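Local coordinates for protein quinone reductase (Klebsiella pneumoniae subsp. pneumoniae, PDB 4GI5) that binds FAD and probably acts as an NAD(P)H dehydrogenase that reduces quinones, at residues B[199-213]-B[237-251]. Residues are numbered along the deposited sequence; the frame is centred on the assembly and turned at random.
Sequences QHGMLFYPGFEVLPP and RLDTLWQTEPIPFRR
Phe249 lies with one ring face against the edge of His200, whose CD2 stands 3.5 Å from Phe249 CD1 in a T-shaped pair with planes at 73°. The opposite face is covered by CG2 of Ile247, two residues earlier, so the flat ring fills a slot between imidazole and methyl, while Val210 CG2 meets its edge. Phe204 offers a face in turn: Phe249 CB sits 3.5 Å above the ring centroid as a CH-pi contact. A chi1 of -175° swings the Phe204 ring away from its own backbone nitrogen and under that CB, bringing its edge near Arg250 O. His200 suits the cluster by being both aromatic and polar; its NE2 shares a water with Arg250 O, tying helix 196-204 to the loop 240-251.

Farther along, Ile247 N donates to Val210 O (2.7 Å), almost in line with the carbonyl, and a second water joins Val210 N to Ile247 O. Besides CG2, Ile247 has a longer branch whose CD1 touches Val210 CG1 (3.9 Å) and the amide of Gln199, with NE2 at 3.7 Å. Leu211 lays CD1 against Leu241 CD2, 3.8 Å away. At the far end the guanidinium of Arg237 grips Pro212 O end-on with NH1 (3.0 Å) and NH2 (2.8 Å), both from one face of the carbonyl; bends at chi2 and chi3 turn the chain back to it, and a long, double-headed donor suits a single backbone carbonyl.

Following helix 224-239, residues 240-251 thus cross helix 196-204 and strand 209-216, an outermost strand of the chain's five-stranded parallel sheet, order 2-1-3-4-5, of a flavodoxin-like fold.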
loop_
_atom_site.group_PDB
_atom_site.type_symbol
_atom_site.label_atom_id
_atom_site.label_comp_id
_atom_site.label_asym_id
_atom_site.label_seq_id
_atom_site.Cartn_x
_atom_site.Cartn_y
_atom_site.Cartn_z
ATOM N N GLN B 199 2.999 7.195 5.755
ATOM C CA GLN B 199 3.373 8.414 6.472
ATOM C C GLN B 199 4.885 8.625 6.456
ATOM O O GLN B 199 5.338 9.740 6.272
ATOM C CB GLN B 199 2.921 8.328 7.913
ATOM C CG GLN B 199 1.395 8.397 8.021
ATOM C CD GLN B 199 0.804 8.587 9.387
ATOM O OE1 GLN B 199 -0.121 9.377 9.509
ATOM N NE2 GLN B 199 1.281 7.876 10.406
ATOM N N HIS B 200 5.657 7.573 6.670
ATOM C CA HIS B 200 7.136 7.706 6.624
ATOM C C HIS B 200 7.643 7.578 5.208
ATOM O O HIS B 200 8.444 8.410 4.789
ATOM C CB HIS B 200 7.750 6.644 7.545
ATOM C CG HIS B 200 9.228 6.826 7.770
ATOM N ND1 HIS B 200 10.204 6.154 7.063
ATOM C CD2 HIS B 200 9.890 7.608 8.651
ATOM C CE1 HIS B 200 11.395 6.450 7.536
ATOM N NE2 HIS B 200 11.253 7.376 8.476
ATOM N N GLY B 201 7.097 6.612 4.435
ATOM C CA GLY B 201 7.628 6.322 3.117
ATOM C C GLY B 201 7.187 7.173 1.971
ATOM O O GLY B 201 7.893 7.327 1.000
HETATM N N MSE B 202 6.019 7.806 2.115
HETATM C CA MSE B 202 5.434 8.597 1.059
HETATM C C MSE B 202 5.335 10.091 1.395
HETATM O O MSE B 202 5.242 10.958 0.486
HETATM C CB MSE B 202 4.071 8.089 0.550
HETATM C CG MSE B 202 4.161 6.654 0.071
HETATM SE SE MSE B 202 2.308 6.098 -0.387
HETATM C CE MSE B 202 2.574 4.238 0.028
ATOM N N LEU B 203 5.247 10.437 2.682
ATOM C CA LEU B 203 5.023 11.804 3.112
ATOM C C LEU B 203 6.321 12.389 3.694
ATOM O O LEU B 203 6.835 13.385 3.179
ATOM C CB LEU B 203 3.838 11.902 4.061
ATOM C CG LEU B 203 2.462 11.457 3.502
ATOM C CD1 LEU B 203 1.395 11.687 4.564
ATOM C CD2 LEU B 203 2.163 12.078 2.189
ATOM N N PHE B 204 6.839 11.745 4.723
ATOM C CA PHE B 204 8.102 12.258 5.324
ATOM C C PHE B 204 9.223 12.119 4.305
ATOM O O PHE B 204 10.142 12.987 4.225
ATOM C CB PHE B 204 8.442 11.454 6.537
ATOM C CG PHE B 204 9.655 11.971 7.321
ATOM C CD1 PHE B 204 9.701 13.284 7.870
ATOM C CD2 PHE B 204 10.718 11.117 7.507
ATOM C CE1 PHE B 204 10.792 13.745 8.537
ATOM C CE2 PHE B 204 11.808 11.555 8.230
ATOM C CZ PHE B 204 11.826 12.844 8.697
ATOM N N TYR B 205 9.208 11.084 3.469
ATOM C CA TYR B 205 10.260 10.814 2.461
ATOM C C TYR B 205 10.577 12.046 1.608
ATOM O O TYR B 205 11.717 12.460 1.540
ATOM C CB TYR B 205 9.886 9.538 1.623
ATOM C CG TYR B 205 10.911 9.089 0.653
ATOM C CD1 TYR B 205 11.301 9.882 -0.421
ATOM C CD2 TYR B 205 11.466 7.803 0.787
ATOM C CE1 TYR B 205 12.282 9.422 -1.284
ATOM C CE2 TYR B 205 12.391 7.334 -0.091
ATOM C CZ TYR B 205 12.819 8.154 -1.096
ATOM O OH TYR B 205 13.850 7.718 -1.911
ATOM N N PRO B 206 9.610 12.670 0.921
ATOM C CA PRO B 206 9.932 13.843 0.086
ATOM C C PRO B 206 9.899 15.200 0.866
ATOM O O PRO B 206 9.937 16.265 0.252
ATOM C CB PRO B 206 8.847 13.779 -1.008
ATOM C CG PRO B 206 7.671 13.174 -0.286
ATOM C CD PRO B 206 8.257 12.128 0.567
ATOM N N GLY B 207 9.801 15.126 2.159
ATOM C CA GLY B 207 10.083 16.225 3.075
ATOM C C GLY B 207 8.943 16.903 3.759
ATOM O O GLY B 207 9.144 17.919 4.426
ATOM N N PHE B 208 7.712 16.344 3.699
ATOM C CA PHE B 208 6.609 16.896 4.439
ATOM C C PHE B 208 6.895 16.827 5.928
ATOM O O PHE B 208 7.520 15.885 6.385
ATOM C CB PHE B 208 5.310 16.157 4.233
ATOM C CG PHE B 208 4.627 16.452 2.898
ATOM C CD1 PHE B 208 3.987 17.654 2.631
ATOM C CD2 PHE B 208 4.525 15.476 1.949
ATOM C CE1 PHE B 208 3.318 17.826 1.429
ATOM C CE2 PHE B 208 3.862 15.668 0.785
ATOM C CZ PHE B 208 3.230 16.860 0.505
ATOM N N GLU B 209 6.356 17.784 6.685
ATOM C CA GLU B 209 6.067 17.563 8.129
ATOM C C GLU B 209 4.734 16.795 8.190
ATOM O O GLU B 209 3.752 17.325 7.675
ATOM C CB GLU B 209 5.941 18.919 8.834
ATOM C CG GLU B 209 7.262 19.651 8.850
ATOM C CD GLU B 209 7.181 20.829 9.822
ATOM O OE1 GLU B 209 6.192 21.589 9.745
ATOM O OE2 GLU B 209 8.021 20.911 10.716
ATOM N N VAL B 210 4.735 15.600 8.786
ATOM C CA VAL B 210 3.550 14.801 8.759
ATOM C C VAL B 210 2.788 14.970 10.079
ATOM O O VAL B 210 3.326 14.753 11.167
ATOM C CB VAL B 210 3.918 13.319 8.577
ATOM C CG1 VAL B 210 2.644 12.505 8.383
ATOM C CG2 VAL B 210 4.941 13.200 7.426
ATOM N N LEU B 211 1.547 15.398 9.986
ATOM C CA LEU B 211 0.725 15.478 11.164
ATOM C C LEU B 211 0.172 14.129 11.535
ATOM O O LEU B 211 -0.022 13.267 10.655
ATOM C CB LEU B 211 -0.397 16.472 10.921
ATOM C CG LEU B 211 0.015 17.820 10.389
ATOM C CD1 LEU B 211 -1.197 18.676 10.331
ATOM C CD2 LEU B 211 0.982 18.438 11.335
ATOM N N PRO B 212 -0.196 13.901 12.809
ATOM C CA PRO B 212 -0.902 12.670 13.189
ATOM C C PRO B 212 -2.136 12.463 12.361
ATOM O O PRO B 212 -2.797 13.466 12.018
ATOM C CB PRO B 212 -1.288 12.907 14.670
ATOM C CG PRO B 212 -0.225 13.842 15.137
ATOM C CD PRO B 212 -0.006 14.795 14.000
ATOM N N PRO B 213 -2.375 11.247 11.916
ATOM C CA PRO B 213 -3.529 11.011 11.042
ATOM C C PRO B 213 -4.847 11.157 11.780
ATOM O O PRO B 213 -4.869 10.944 12.991
ATOM C CB PRO B 213 -3.302 9.574 10.604
ATOM C CG PRO B 213 -2.554 8.921 11.740
ATOM C CD PRO B 213 -1.667 10.004 12.224
ATOM N N ARG B 237 -9.402 19.024 13.828
ATOM C CA ARG B 237 -8.143 18.917 13.116
ATOM C C ARG B 237 -7.869 19.989 12.098
ATOM O O ARG B 237 -6.749 20.505 11.951
ATOM C CB ARG B 237 -8.006 17.466 12.439
ATOM C CG ARG B 237 -8.015 16.304 13.412
ATOM C CD ARG B 237 -6.931 16.278 14.520
ATOM N NE ARG B 237 -5.689 16.579 13.906
ATOM C CZ ARG B 237 -4.837 15.633 13.426
ATOM N NH1 ARG B 237 -5.162 14.398 13.522
ATOM N NH2 ARG B 237 -3.768 15.987 12.808
ATOM N N LEU B 238 -8.893 20.360 11.347
ATOM C CA LEU B 238 -8.729 21.371 10.352
ATOM C C LEU B 238 -8.450 22.779 10.980
ATOM O O LEU B 238 -7.784 23.598 10.378
ATOM C CB LEU B 238 -10.011 21.397 9.501
ATOM C CG LEU B 238 -10.237 20.162 8.604
ATOM C CD1 LEU B 238 -11.570 20.277 7.924
ATOM C CD2 LEU B 238 -9.106 19.923 7.591
ATOM N N ASP B 239 -8.979 22.999 12.141
ATOM C CA ASP B 239 -8.774 24.282 12.918
ATOM C C ASP B 239 -7.347 24.359 13.442
ATOM O O ASP B 239 -6.893 25.444 13.780
ATOM C CB ASP B 239 -9.769 24.312 14.114
ATOM C CG ASP B 239 -11.204 24.580 13.693
ATOM O OD1 ASP B 239 -11.375 24.996 12.569
ATOM O OD2 ASP B 239 -12.138 24.363 14.494
ATOM N N THR B 240 -6.606 23.236 13.536
ATOM C CA THR B 240 -5.308 23.243 14.201
ATOM C C THR B 240 -4.176 22.770 13.264
ATOM O O THR B 240 -3.110 22.432 13.738
ATOM C CB THR B 240 -5.366 22.340 15.464
ATOM O OG1 THR B 240 -5.859 21.018 15.144
ATOM C CG2 THR B 240 -6.291 22.896 16.571
ATOM N N LEU B 241 -4.403 22.757 11.952
ATOM C CA LEU B 241 -3.441 22.235 11.012
ATOM C C LEU B 241 -2.037 22.800 11.161
ATOM O O LEU B 241 -1.016 22.097 10.898
ATOM C CB LEU B 241 -3.868 22.458 9.600
ATOM C CG LEU B 241 -4.977 21.599 9.134
ATOM C CD1 LEU B 241 -5.471 22.059 7.779
ATOM C CD2 LEU B 241 -4.482 20.162 9.020
ATOM N N TRP B 242 -1.986 24.080 11.523
ATOM C CA TRP B 242 -0.701 24.785 11.643
ATOM C C TRP B 242 -0.261 24.927 13.098
ATOM O O TRP B 242 0.734 25.505 13.306
ATOM C CB TRP B 242 -0.733 26.130 10.928
ATOM C CG TRP B 242 -0.923 25.866 9.528
ATOM C CD1 TRP B 242 0.047 25.504 8.620
ATOM C CD2 TRP B 242 -2.190 25.805 8.829
ATOM N NE1 TRP B 242 -0.547 25.261 7.393
ATOM C CE2 TRP B 242 -1.910 25.461 7.483
ATOM C CE3 TRP B 242 -3.528 26.046 9.189
ATOM C CZ2 TRP B 242 -2.922 25.376 6.496
ATOM C CZ3 TRP B 242 -4.521 25.919 8.157
ATOM C CH2 TRP B 242 -4.160 25.499 6.854
ATOM N N GLN B 243 -0.963 24.352 14.059
ATOM C CA GLN B 243 -0.572 24.342 15.442
ATOM C C GLN B 243 -0.196 22.937 15.907
ATOM O O GLN B 243 0.612 22.810 16.762
ATOM C CB GLN B 243 -1.710 24.844 16.328
ATOM C CG GLN B 243 -2.220 26.177 15.875
ATOM C CD GLN B 243 -3.585 26.472 16.502
ATOM O OE1 GLN B 243 -3.793 26.277 17.699
ATOM N NE2 GLN B 243 -4.524 26.884 15.680
ATOM N N THR B 244 -0.707 21.859 15.283
ATOM C CA THR B 244 -0.503 20.510 15.829
ATOM C C THR B 244 0.955 20.114 15.633
ATOM O O THR B 244 1.549 20.466 14.581
ATOM C CB THR B 244 -1.441 19.568 14.975
ATOM O OG1 THR B 244 -2.815 19.889 15.236
ATOM C CG2 THR B 244 -1.236 18.118 15.278
ATOM N N GLU B 245 1.515 19.443 16.596
ATOM C CA GLU B 245 2.927 19.040 16.509
ATOM C C GLU B 245 2.997 17.872 15.442
ATOM O O GLU B 245 2.287 16.928 15.604
ATOM C CB GLU B 245 3.355 18.434 17.834
ATOM C CG GLU B 245 4.809 18.169 17.949
ATOM C CD GLU B 245 5.567 19.496 18.003
ATOM O OE1 GLU B 245 4.960 20.497 18.501
ATOM O OE2 GLU B 245 6.731 19.528 17.529
ATOM N N PRO B 246 3.925 17.986 14.509
ATOM C CA PRO B 246 4.167 16.812 13.615
ATOM C C PRO B 246 4.665 15.615 14.262
ATOM O O PRO B 246 5.266 15.638 15.316
ATOM C CB PRO B 246 5.172 17.316 12.607
ATOM C CG PRO B 246 5.126 18.825 12.714
ATOM C CD PRO B 246 4.777 19.108 14.170
ATOM N N ILE B 247 4.453 14.461 13.616
ATOM C CA ILE B 247 5.073 13.216 14.069
ATOM C C ILE B 247 6.603 13.446 14.026
ATOM O O ILE B 247 7.155 13.884 12.991
ATOM C CB ILE B 247 4.699 12.056 13.095
ATOM C CG1 ILE B 247 3.186 11.867 13.079
ATOM C CG2 ILE B 247 5.398 10.759 13.439
ATOM C CD1 ILE B 247 2.676 10.882 11.981
ATOM N N PRO B 248 7.313 13.042 15.100
ATOM C CA PRO B 248 8.739 13.480 15.222
ATOM C C PRO B 248 9.683 12.394 14.540
ATOM O O PRO B 248 10.535 11.739 15.162
ATOM C CB PRO B 248 8.938 13.537 16.775
ATOM C CG PRO B 248 8.104 12.438 17.278
ATOM C CD PRO B 248 6.803 12.576 16.422
ATOM N N PHE B 249 9.438 12.156 13.253
ATOM C CA PHE B 249 10.256 11.256 12.522
ATOM C C PHE B 249 11.709 11.816 12.467
ATOM O O PHE B 249 11.920 13.042 12.309
ATOM C CB PHE B 249 9.758 11.075 11.090
ATOM C CG PHE B 249 8.456 10.309 10.979
ATOM C CD1 PHE B 249 8.351 9.015 11.471
ATOM C CD2 PHE B 249 7.471 10.793 10.188
ATOM C CE1 PHE B 249 7.181 8.259 11.284
ATOM C CE2 PHE B 249 6.298 10.017 9.991
ATOM C CZ PHE B 249 6.186 8.801 10.495
ATOM N N ARG B 250 12.675 10.917 12.451
ATOM C CA ARG B 250 14.094 11.276 12.477
ATOM C C ARG B 250 14.579 11.631 11.075
ATOM O O ARG B 250 14.342 10.856 10.093
ATOM C CB ARG B 250 14.940 10.182 13.061
ATOM C CG ARG B 250 14.700 9.858 14.508
ATOM C CD ARG B 250 15.649 8.793 14.924
ATOM N NE ARG B 250 15.375 8.261 16.239
ATOM C CZ ARG B 250 15.787 8.843 17.357
ATOM N NH1 ARG B 250 16.484 9.981 17.294
ATOM N NH2 ARG B 250 15.545 8.241 18.476
ATOM N N ARG B 251 15.309 12.714 10.886
ATOM C CA ARG B 251 15.893 13.013 9.600
ATOM C C ARG B 251 17.015 12.053 9.222
ATOM O O ARG B 251 17.774 11.611 10.074
ATOM C CB ARG B 251 16.361 14.464 9.505
ATOM C CG ARG B 251 15.257 15.457 9.754
ATOM C CD ARG B 251 15.234 16.578 8.752
ATOM N NE ARG B 251 16.337 17.534 8.968
ATOM C CZ ARG B 251 16.634 18.547 8.140
ATOM N NH1 ARG B 251 17.684 19.356 8.466
ATOM N NH2 ARG B 251 15.966 18.808 7.024
HETATM O O HOH W 1 13.353 8.316 10.040
HETATM O O HOH W 2 6.946 14.685 10.380
#